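Local structure of endoglucanase (Thermotoga maritima, 1VHO) at residues I59-F64 / N219-I224. The protein is probably a metal-dependent aminopeptidase of the M42 family, binding two divalent cations per subunit. Sequence-based numbering, arbitrary orientation.
Sequences IGKLAF and NPDAAI
Phe64 and Ile224 lie side by side on one face of two neighbouring parallel strands, with ring atom CE1 of Phe64 3.6 Å from CD1 of Ile224. With CG anti to its carbonyl carbon (chi1 -60°), Phe64 runs its ring along the isoleucine branch, and CD1 of the ring reaches CB of Ile224 at 3.7 Å. Further back on this face, Leu62 turns CD1 over Ala222, 4.1 Å from its CB. Helix 317-333 covers the row, Leu327 touching both Phe64 and Ile224. On the other face, CB of Ala63 packs against the ring of Pro220, 4.0 Å from its CB. Between the faces the backbones pair regularly: Ala63 N donates to Ala222 O, and Ile224 N to Ala63 O at 2.9 Å.

Where the pairing begins, Asp221 supplies a side-chain acceptor where a backbone carbonyl would otherwise serve. Its OD2 takes the N-H of Lys61 on the anti side of the carboxylate at 2.7 Å, nearly straight at 163°, while its own N donates to Lys61 O; a weak bond from Ala222 N reaches the same oxygen. OD2 also sits 3.1 Å from Gly60 CA, where a side chain would clash. The Lys61 side chain leads away, its NZ hydrogen-bonded to Tyr197 OH. Trading Asp221 for an alanine would probably leave Lys61 N without its acceptor and the chain at Gly60 less firmly held.

These strands are neighbours in the central mixed sheet and run on toward His67 and Asp227, predicted zinc ligands. The chemistry thus changes along the contact, from a carboxylate-to-backbone hydrogen bond at the partly exposed start to apolar side chains and backbone bonds among the buried residues from Leu62 on.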
ATOM      1  N   ILE A  59      27.675   0.615   8.894  1.00 33.75           N
ATOM      2  CA  ILE A  59      27.959   2.039   9.019  1.00 35.03           C
ATOM      3  C   ILE A  59      26.785   2.823   9.577  1.00 33.81           C
ATOM      4  O   ILE A  59      26.947   3.993   9.923  1.00 34.40           O
ATOM      5  CB  ILE A  59      28.438   2.747   7.749  1.00 38.52           C
ATOM      6  CG1 ILE A  59      27.350   2.816   6.667  1.00 39.69           C
ATOM      7  CG2 ILE A  59      29.692   2.095   7.197  1.00 41.57           C
ATOM      8  CD1 ILE A  59      27.623   3.863   5.603  1.00 43.75           C
ATOM      9  N   GLY A  60      25.611   2.223   9.655  1.00 32.02           N
ATOM     10  CA  GLY A  60      24.439   2.955  10.172  1.00 30.96           C
ATOM     11  C   GLY A  60      23.212   2.105   9.778  1.00 29.46           C
ATOM     12  O   GLY A  60      23.381   1.083   9.108  1.00 27.98           O
ATOM     13  N   LYS A  61      22.052   2.621  10.131  1.00 28.22           N
ATOM     14  CA  LYS A  61      20.800   1.940   9.870  1.00 27.12           C
ATOM     15  C   LYS A  61      19.850   2.831   9.054  1.00 25.30           C
ATOM     16  O   LYS A  61      19.562   3.962   9.408  1.00 22.60           O
ATOM     17  CB  LYS A  61      20.118   1.598  11.212  1.00 30.06           C
ATOM     18  CG  LYS A  61      20.983   0.803  12.179  1.00 31.26           C
ATOM     19  CD  LYS A  61      20.293   0.703  13.534  1.00 37.30           C
ATOM     20  CE  LYS A  61      21.020  -0.278  14.455  1.00 41.73           C
ATOM     21  NZ  LYS A  61      21.368  -1.531  13.711  1.00 45.62           N
ATOM     22  N   LEU A  62      19.408   2.254   7.952  1.00 22.99           N
ATOM     23  CA  LEU A  62      18.487   2.924   7.012  1.00 21.26           C
ATOM     24  C   LEU A  62      17.172   2.140   7.092  1.00 20.28           C
ATOM     25  O   LEU A  62      17.228   0.900   6.987  1.00 21.07           O
ATOM     26  CB  LEU A  62      19.114   2.737   5.642  1.00 22.87           C
ATOM     27  CG  LEU A  62      18.511   3.278   4.378  1.00 28.20           C
ATOM     28  CD1 LEU A  62      18.088   4.742   4.500  1.00 29.58           C
ATOM     29  CD2 LEU A  62      19.528   3.120   3.225  1.00 26.95           C
ATOM     30  N   ALA A  63      16.059   2.811   7.230  1.00 20.92           N
ATOM     31  CA  ALA A  63      14.761   2.149   7.300  1.00 19.37           C
ATOM     32  C   ALA A  63      13.874   2.638   6.157  1.00 18.61           C
ATOM     33  O   ALA A  63      13.786   3.856   5.914  1.00 21.00           O
ATOM     34  CB  ALA A  63      14.074   2.421   8.638  1.00 17.21           C
ATOM     35  N   PHE A  64      13.193   1.729   5.505  1.00 16.88           N
ATOM     36  CA  PHE A  64      12.283   2.013   4.394  1.00 14.43           C
ATOM     37  C   PHE A  64      10.891   1.560   4.885  1.00 17.31           C
ATOM     38  O   PHE A  64      10.830   0.443   5.438  1.00 17.66           O
ATOM     39  CB  PHE A  64      12.651   1.292   3.116  1.00 17.09           C
ATOM     40  CG  PHE A  64      14.014   1.590   2.549  1.00 18.49           C
ATOM     41  CD1 PHE A  64      14.536   2.874   2.570  1.00 21.29           C
ATOM     42  CD2 PHE A  64      14.794   0.579   2.023  1.00 22.08           C
ATOM     43  CE1 PHE A  64      15.814   3.127   2.075  1.00 24.31           C
ATOM     44  CE2 PHE A  64      16.049   0.831   1.483  1.00 23.80           C
ATOM     45  CZ  PHE A  64      16.562   2.110   1.509  1.00 21.18           C
ATOM     46  N   ASN A 219      17.176   2.974  16.388  1.00 36.58           N
ATOM     47  CA  ASN A 219      16.833   4.319  15.950  1.00 36.55           C
ATOM     48  C   ASN A 219      17.567   4.489  14.613  1.00 35.51           C
ATOM     49  O   ASN A 219      18.797   4.550  14.582  1.00 35.81           O
ATOM     50  CB  ASN A 219      17.264   5.411  16.919  1.00 41.78           C
ATOM     51  CG  ASN A 219      16.534   6.711  16.634  1.00 45.48           C
ATOM     52  OD1 ASN A 219      15.301   6.761  16.594  1.00 48.72           O
ATOM     53  ND2 ASN A 219      17.285   7.787  16.447  1.00 51.01           N
ATOM     54  N   PRO A 220      16.832   4.412  13.504  1.00 33.14           N
ATOM     55  CA  PRO A 220      17.488   4.538  12.216  1.00 30.99           C
ATOM     56  C   PRO A 220      18.150   5.904  12.069  1.00 29.32           C
ATOM     57  O   PRO A 220      17.615   6.912  12.529  1.00 26.40           O
ATOM     58  CB  PRO A 220      16.367   4.401  11.196  1.00 31.79           C
ATOM     59  CG  PRO A 220      15.078   4.408  11.930  1.00 31.88           C
ATOM     60  CD  PRO A 220      15.379   4.384  13.406  1.00 32.79           C
ATOM     61  N   ASP A 221      19.232   5.928  11.327  1.00 27.22           N
ATOM     62  CA  ASP A 221      19.948   7.153  11.006  1.00 28.65           C
ATOM     63  C   ASP A 221      19.255   7.905   9.882  1.00 28.63           C
ATOM     64  O   ASP A 221      19.447   9.111   9.707  1.00 27.57           O
ATOM     65  CB  ASP A 221      21.375   6.756  10.560  1.00 29.43           C
ATOM     66  CG  ASP A 221      22.054   6.064  11.736  1.00 30.98           C
ATOM     67  OD1 ASP A 221      22.085   6.684  12.832  1.00 33.17           O
ATOM     68  OD2 ASP A 221      22.456   4.914  11.582  1.00 29.27           O
ATOM     69  N   ALA A 222      18.483   7.173   9.035  1.00 25.14           N
ATOM     70  CA  ALA A 222      17.773   7.835   7.938  1.00 23.20           C
ATOM     71  C   ALA A 222      16.553   6.966   7.556  1.00 22.09           C
ATOM     72  O   ALA A 222      16.608   5.757   7.744  1.00 20.44           O
ATOM     73  CB  ALA A 222      18.619   8.109   6.727  1.00 25.55           C
ATOM     74  N   ALA A 223      15.448   7.634   7.216  1.00 22.59           N
ATOM     75  CA  ALA A 223      14.253   6.836   6.883  1.00 22.53           C
ATOM     76  C   ALA A 223      13.651   7.338   5.571  1.00 22.47           C
ATOM     77  O   ALA A 223      13.639   8.542   5.333  1.00 21.67           O
ATOM     78  CB  ALA A 223      13.215   7.002   7.983  1.00 24.21           C
ATOM     79  N   ILE A 224      13.183   6.399   4.762  1.00 19.54           N
ATOM     80  CA  ILE A 224      12.527   6.799   3.504  1.00 18.36           C
ATOM     81  C   ILE A 224      11.107   6.191   3.576  1.00 18.35           C
ATOM     82  O   ILE A 224      10.979   4.977   3.676  1.00 17.26           O
ATOM     83  CB  ILE A 224      13.301   6.364   2.275  1.00 21.23           C
ATOM     84  CG1 ILE A 224      14.793   6.830   2.375  1.00 18.48           C
ATOM     85  CG2 ILE A 224      12.637   6.943   1.017  1.00 19.66           C
ATOM     86  CD1 ILE A 224      15.533   6.595   1.018  1.00 20.82           C
TER